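Local coordinates for protein integrase (Bovine immunodeficiency virus, PDB 3KKS) that probably joins the DNA copy of the viral genome to host DNA, this construct being the catalytic core domain of the enzyme, at residues 18-23 against 46-51; 39-44 against 63-68. One frame throughout, in Å; residues are numbered along the deposited sequence.

How the contacts relate
Both contacts hold helix 38-51, contact 2 through its first half and contact 1 through its last turns. Contact 1 lies near the middle of the chain and sets the helix against strand 15-22 of the sheet. The centre of contact 2 lies about 14 Å from that of the chain, yet the contact is still buried, with Cys64 partly exposed. It sets the helix against the short helical turn 63-66. Trp18 connects them. Its indole packs on Cys44, with CD2 3.4 Å from Cys44 CB, and its NE1 is 4.0 Å from Phe65 CE1. Contact 1 is purely hydrocarbon and aromatic. Contact 2 adds a thiol and a backbone carbonyl to the apolar surface.

Contact 1 (18-23 against 46-51); sequences WVAVET and LQLIQR
Leu48 reaches from the helix to the sheet and touches both Trp18 and Ala20. All of the packing across this contact is apolar and buried. Leu48 CD2 does most of the touching. It lies 4.0 Å from Trp18 CH2, close to the plane of the indole, so the methyl meets the ring at its edge and not over a face. Leu48 CB stands 4.2 Å from the same CH2 atom. The two side chains cross at about a right angle. In Trp18, CG is anti to the backbone N (chi1 -179°), and the benzene end of the indole extends toward the helix. The same Leu48 CD2 is 4.1 Å from Ala20 CB. One methyl thus serves two residues of the strand, Trp18 and Ala20, two positions apart and both directed toward the helix.

A polar pair also lies along the helix: Arg51 NH2 donates to Gln47 OE1 at 2.8 Å, one turn back. The donor is tilted 25° from the carbonyl plane of Gln47, and the N-H...O angle is a bent 136°. A weak second bond comes from Arg51 NE.

Beyond the two segments, Trp5 of strand 4-12 and Glu29 of strand 28-33 also touch Leu48. A helix packed on a mixed five-stranded sheet in this way is characteristic of the RNase H-like fold of retroviral integrase cores.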
loop_
_atom_site.group_PDB
_atom_site.type_symbol
_atom_site.label_atom_id
_atom_site.label_comp_id
_atom_site.label_asym_id
_atom_site.label_seq_id
_atom_site.Cartn_x
_atom_site.Cartn_y
_atom_site.Cartn_z
ATOM N N TRP A 18 2.767 -7.391 2.136
ATOM C CA TRP A 18 2.526 -6.113 2.792
ATOM C C TRP A 18 1.895 -5.226 1.722
ATOM O O TRP A 18 2.396 -5.161 0.600
ATOM C CB TRP A 18 3.843 -5.498 3.241
ATOM C CG TRP A 18 3.692 -4.194 3.950
ATOM C CD1 TRP A 18 3.315 -4.005 5.254
ATOM C CD2 TRP A 18 3.953 -2.890 3.417
ATOM N NE1 TRP A 18 3.336 -2.668 5.562
ATOM C CE2 TRP A 18 3.727 -1.958 4.452
ATOM C CE3 TRP A 18 4.365 -2.420 2.158
ATOM C CZ2 TRP A 18 3.899 -0.580 4.280
ATOM C CZ3 TRP A 18 4.539 -1.038 1.983
ATOM C CH2 TRP A 18 4.308 -0.140 3.041
ATOM N N VAL A 19 0.810 -4.540 2.066
ATOM C CA VAL A 19 0.106 -3.687 1.115
ATOM C C VAL A 19 -0.204 -2.292 1.645
ATOM O O VAL A 19 -0.765 -2.133 2.725
ATOM C CB VAL A 19 -1.238 -4.341 0.698
ATOM C CG1 VAL A 19 -2.003 -3.420 -0.258
ATOM C CG2 VAL A 19 -0.987 -5.701 0.052
ATOM N N ALA A 20 0.146 -1.270 0.875
ATOM C CA ALA A 20 -0.146 0.099 1.287
ATOM C C ALA A 20 -0.958 0.776 0.196
ATOM O O ALA A 20 -0.645 0.653 -0.986
ATOM C CB ALA A 20 1.152 0.882 1.549
ATOM N N VAL A 21 -2.011 1.484 0.593
ATOM C CA VAL A 21 -2.852 2.183 -0.364
ATOM C C VAL A 21 -2.899 3.665 -0.050
ATOM O O VAL A 21 -3.151 4.055 1.094
ATOM C CB VAL A 21 -4.300 1.644 -0.353
ATOM C CG1 VAL A 21 -5.148 2.406 -1.381
ATOM C CG2 VAL A 21 -4.297 0.148 -0.649
ATOM N N GLU A 22 -2.650 4.498 -1.056
ATOM C CA GLU A 22 -2.704 5.936 -0.842
ATOM C C GLU A 22 -4.180 6.292 -1.007
ATOM O O GLU A 22 -4.747 6.119 -2.079
ATOM C CB GLU A 22 -1.831 6.661 -1.866
ATOM C CG GLU A 22 -1.466 8.087 -1.468
ATOM C CD GLU A 22 -2.432 9.118 -2.017
ATOM O OE1 GLU A 22 -2.979 9.904 -1.225
ATOM O OE2 GLU A 22 -2.634 9.143 -3.247
ATOM N N THR A 23 -4.788 6.782 0.069
ATOM C CA THR A 23 -6.217 7.103 0.107
ATOM C C THR A 23 -6.777 8.046 -0.943
ATOM O O THR A 23 -7.848 7.795 -1.492
ATOM C CB THR A 23 -6.625 7.648 1.491
ATOM O OG1 THR A 23 -5.904 8.853 1.768
ATOM C CG2 THR A 23 -6.314 6.641 2.563
ATOM N N LEU A 46 10.308 2.036 4.815
ATOM C CA LEU A 46 11.468 2.758 4.294
ATOM C C LEU A 46 11.437 2.796 2.770
ATOM O O LEU A 46 11.791 3.812 2.168
ATOM C CB LEU A 46 12.768 2.121 4.800
ATOM C CG LEU A 46 13.116 2.506 6.250
ATOM C CD1 LEU A 46 14.233 1.635 6.778
ATOM C CD2 LEU A 46 13.514 3.971 6.319
ATOM N N GLN A 47 11.010 1.693 2.153
ATOM C CA GLN A 47 10.892 1.613 0.694
ATOM C C GLN A 47 9.789 2.561 0.215
ATOM O O GLN A 47 9.935 3.257 -0.786
ATOM C CB GLN A 47 10.518 0.195 0.256
ATOM C CG GLN A 47 11.630 -0.848 0.299
ATOM C CD GLN A 47 12.369 -0.984 -1.029
ATOM O OE1 GLN A 47 11.757 -0.957 -2.100
ATOM N NE2 GLN A 47 13.688 -1.150 -0.961
ATOM N N LEU A 48 8.672 2.571 0.939
ATOM C CA LEU A 48 7.543 3.424 0.588
ATOM C C LEU A 48 7.930 4.896 0.681
ATOM O O LEU A 48 7.638 5.685 -0.217
ATOM C CB LEU A 48 6.368 3.164 1.530
ATOM C CG LEU A 48 5.043 3.765 1.053
ATOM C CD1 LEU A 48 4.530 2.975 -0.158
ATOM C CD2 LEU A 48 4.027 3.727 2.174
ATOM N N ILE A 49 8.590 5.250 1.777
ATOM C CA ILE A 49 9.016 6.624 2.013
ATOM C C ILE A 49 10.104 7.006 1.008
ATOM O O ILE A 49 10.286 8.175 0.688
ATOM C CB ILE A 49 9.512 6.777 3.488
ATOM C CG1 ILE A 49 8.909 8.032 4.111
ATOM C CG2 ILE A 49 11.041 6.788 3.554
ATOM C CD1 ILE A 49 9.346 9.320 3.454
ATOM N N GLN A 50 10.795 5.997 0.493
ATOM C CA GLN A 50 11.862 6.171 -0.495
ATOM C C GLN A 50 11.289 6.557 -1.858
ATOM O O GLN A 50 11.797 7.452 -2.534
ATOM C CB GLN A 50 12.638 4.850 -0.632
ATOM C CG GLN A 50 13.483 4.678 -1.901
ATOM C CD GLN A 50 13.836 3.208 -2.176
ATOM O OE1 GLN A 50 14.209 2.453 -1.264
ATOM N NE2 GLN A 50 13.725 2.800 -3.437
ATOM N N ARG A 51 10.221 5.869 -2.250
ATOM C CA ARG A 51 9.581 6.085 -3.540
ATOM C C ARG A 51 8.475 7.141 -3.585
ATOM O O ARG A 51 8.311 7.829 -4.586
ATOM C CB ARG A 51 9.013 4.755 -4.039
ATOM C CG ARG A 51 10.006 3.601 -3.959
ATOM C CD ARG A 51 9.380 2.267 -4.372
ATOM N NE ARG A 51 10.321 1.153 -4.227
ATOM C CZ ARG A 51 11.513 1.101 -4.812
ATOM N NH1 ARG A 51 11.913 2.099 -5.588
ATOM N NH2 ARG A 51 12.311 0.059 -4.619
#

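Contact 2 (39-44 against 63-68); sequences LQVALC and PCFTAH
Val41 meets Cys64 and Phe65 where helix 38-51 faces the short turn 63-66. This is a helix-to-turn contact at one side of the RNase H-like core. Along 39-44 the backbone runs as regular helix, with Leu43 N bonded to Leu39 O and Cys44 N to Gln40 O. Val41 makes the whole contact from this side. Both of its methyls reach the Phe65 ring, and both lie near the carbonyl oxygen of Cys64, CG1 at 3.8 Å from Cys64 O. CG1 is anti to the backbone N (chi1 170°) and lies 3.9 Å from Phe65 CD1. CG2 packs 3.8 Å from Phe65 CE1, approaching the ring obliquely. The side chains of Val41 and Phe65 cross at about a right angle. Ala42 then turns to other neighbours, packing on Ile70 and Leu73 of helix 68-76. On the turn, Phe65 continues inward to Met7 and Asn9 of strand 4-12, and its carbonyl accepts a hydrogen bond from Lys81 NZ. Cys64 SG is 4.0 Å from Val41 CG2 and also sits 4.1 Å above the Phe65 ring plane, over its centre. Val41 CG2 lies closer still to the Cys64 backbone, 3.6 Å from Cys64 O.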
loop_
_atom_site.group_PDB
_atom_site.type_symbol
_atom_site.label_atom_id
_atom_site.label_comp_id
_atom_site.label_asym_id
_atom_site.label_seq_id
_atom_site.Cartn_x
_atom_site.Cartn_y
_atom_site.Cartn_z
ATOM N N LEU A 39 10.385 -5.900 11.740
ATOM C CA LEU A 39 11.569 -5.631 10.940
ATOM C C LEU A 39 11.206 -5.551 9.461
ATOM O O LEU A 39 11.612 -4.626 8.766
ATOM C CB LEU A 39 12.624 -6.720 11.184
ATOM C CG LEU A 39 13.983 -6.665 10.467
ATOM C CD1 LEU A 39 13.869 -7.285 9.101
ATOM C CD2 LEU A 39 14.479 -5.242 10.375
ATOM N N GLN A 40 10.439 -6.519 8.979
ATOM C CA GLN A 40 10.033 -6.506 7.582
ATOM C C GLN A 40 9.169 -5.276 7.339
ATOM O O GLN A 40 9.394 -4.536 6.380
ATOM C CB GLN A 40 9.256 -7.770 7.229
ATOM C CG GLN A 40 10.081 -9.035 7.342
ATOM C CD GLN A 40 11.414 -8.913 6.648
ATOM O OE1 GLN A 40 11.500 -8.408 5.526
ATOM N NE2 GLN A 40 12.468 -9.378 7.309
ATOM N N VAL A 41 8.197 -5.042 8.215
ATOM C CA VAL A 41 7.334 -3.880 8.063
ATOM C C VAL A 41 8.146 -2.587 7.964
ATOM O O VAL A 41 7.844 -1.723 7.142
ATOM C CB VAL A 41 6.329 -3.770 9.221
ATOM C CG1 VAL A 41 5.615 -2.415 9.173
ATOM C CG2 VAL A 41 5.298 -4.891 9.104
ATOM N N ALA A 42 9.178 -2.458 8.793
ATOM C CA ALA A 42 10.029 -1.272 8.778
ATOM C C ALA A 42 10.715 -1.129 7.424
ATOM O O ALA A 42 10.824 -0.028 6.888
ATOM C CB ALA A 42 11.066 -1.363 9.880
ATOM N N LEU A 43 11.185 -2.245 6.878
ATOM C CA LEU A 43 11.844 -2.235 5.575
ATOM C C LEU A 43 10.838 -1.735 4.523
ATOM O O LEU A 43 11.176 -0.915 3.669
ATOM C CB LEU A 43 12.324 -3.649 5.234
ATOM C CG LEU A 43 13.823 -3.958 5.329
ATOM C CD1 LEU A 43 14.493 -3.040 6.316
ATOM C CD2 LEU A 43 14.024 -5.415 5.712
ATOM N N CYS A 44 9.604 -2.226 4.606
ATOM C CA CYS A 44 8.551 -1.820 3.685
ATOM C C CYS A 44 8.260 -0.322 3.767
ATOM O O CYS A 44 8.102 0.337 2.741
ATOM C CB CYS A 44 7.270 -2.606 3.961
ATOM S SG CYS A 44 7.330 -4.320 3.391
ATOM N N PRO A 63 0.583 -6.437 16.041
ATOM C CA PRO A 63 1.861 -6.324 16.750
ATOM C C PRO A 63 2.990 -5.790 15.876
ATOM O O PRO A 63 3.792 -4.977 16.321
ATOM C CB PRO A 63 2.129 -7.757 17.201
ATOM C CG PRO A 63 0.767 -8.283 17.437
ATOM C CD PRO A 63 -0.006 -7.771 16.244
ATOM N N CYS A 64 3.054 -6.250 14.632
ATOM C CA CYS A 64 4.114 -5.811 13.734
ATOM C C CYS A 64 3.922 -4.378 13.252
ATOM O O CYS A 64 4.767 -3.844 12.542
ATOM C CB CYS A 64 4.227 -6.760 12.534
ATOM S SG CYS A 64 2.765 -6.832 11.506
ATOM N N PHE A 65 2.811 -3.758 13.640
ATOM C CA PHE A 65 2.537 -2.377 13.255
ATOM C C PHE A 65 2.641 -1.438 14.455
ATOM O O PHE A 65 2.734 -0.223 14.280
ATOM C CB PHE A 65 1.130 -2.231 12.646
ATOM C CG PHE A 65 0.948 -2.934 11.323
ATOM C CD1 PHE A 65 1.902 -2.820 10.317
ATOM C CD2 PHE A 65 -0.189 -3.700 11.079
ATOM C CE1 PHE A 65 1.726 -3.462 9.087
ATOM C CE2 PHE A 65 -0.376 -4.347 9.854
ATOM C CZ PHE A 65 0.585 -4.227 8.856
ATOM N N THR A 66 2.623 -1.993 15.668
ATOM C CA THR A 66 2.681 -1.171 16.881
ATOM C C THR A 66 3.979 -1.223 17.686
ATOM O O THR A 66 4.089 -0.565 18.725
ATOM C CB THR A 66 1.512 -1.510 17.851
ATOM O OG1 THR A 66 1.529 -2.908 18.161
ATOM C CG2 THR A 66 0.177 -1.157 17.226
ATOM N N ALA A 67 4.958 -1.994 17.223
ATOM C CA ALA A 67 6.235 -2.105 17.927
ATOM C C ALA A 67 6.913 -0.739 18.024
ATOM O O ALA A 67 6.675 0.132 17.185
ATOM C CB ALA A 67 7.140 -3.084 17.200
ATOM N N HIS A 68 7.736 -0.548 19.057
ATOM C CA HIS A 68 8.456 0.713 19.241
ATOM C C HIS A 68 9.300 0.961 17.998
ATOM O O HIS A 68 9.568 2.102 17.624
ATOM C CB HIS A 68 9.361 0.649 20.478
ATOM C CG HIS A 68 8.627 0.839 21.767
ATOM N ND1 HIS A 68 9.096 0.352 22.972
ATOM C CD2 HIS A 68 7.463 1.472 22.045
ATOM C CE1 HIS A 68 8.249 0.674 23.932
ATOM N NE2 HIS A 68 7.249 1.353 23.399
#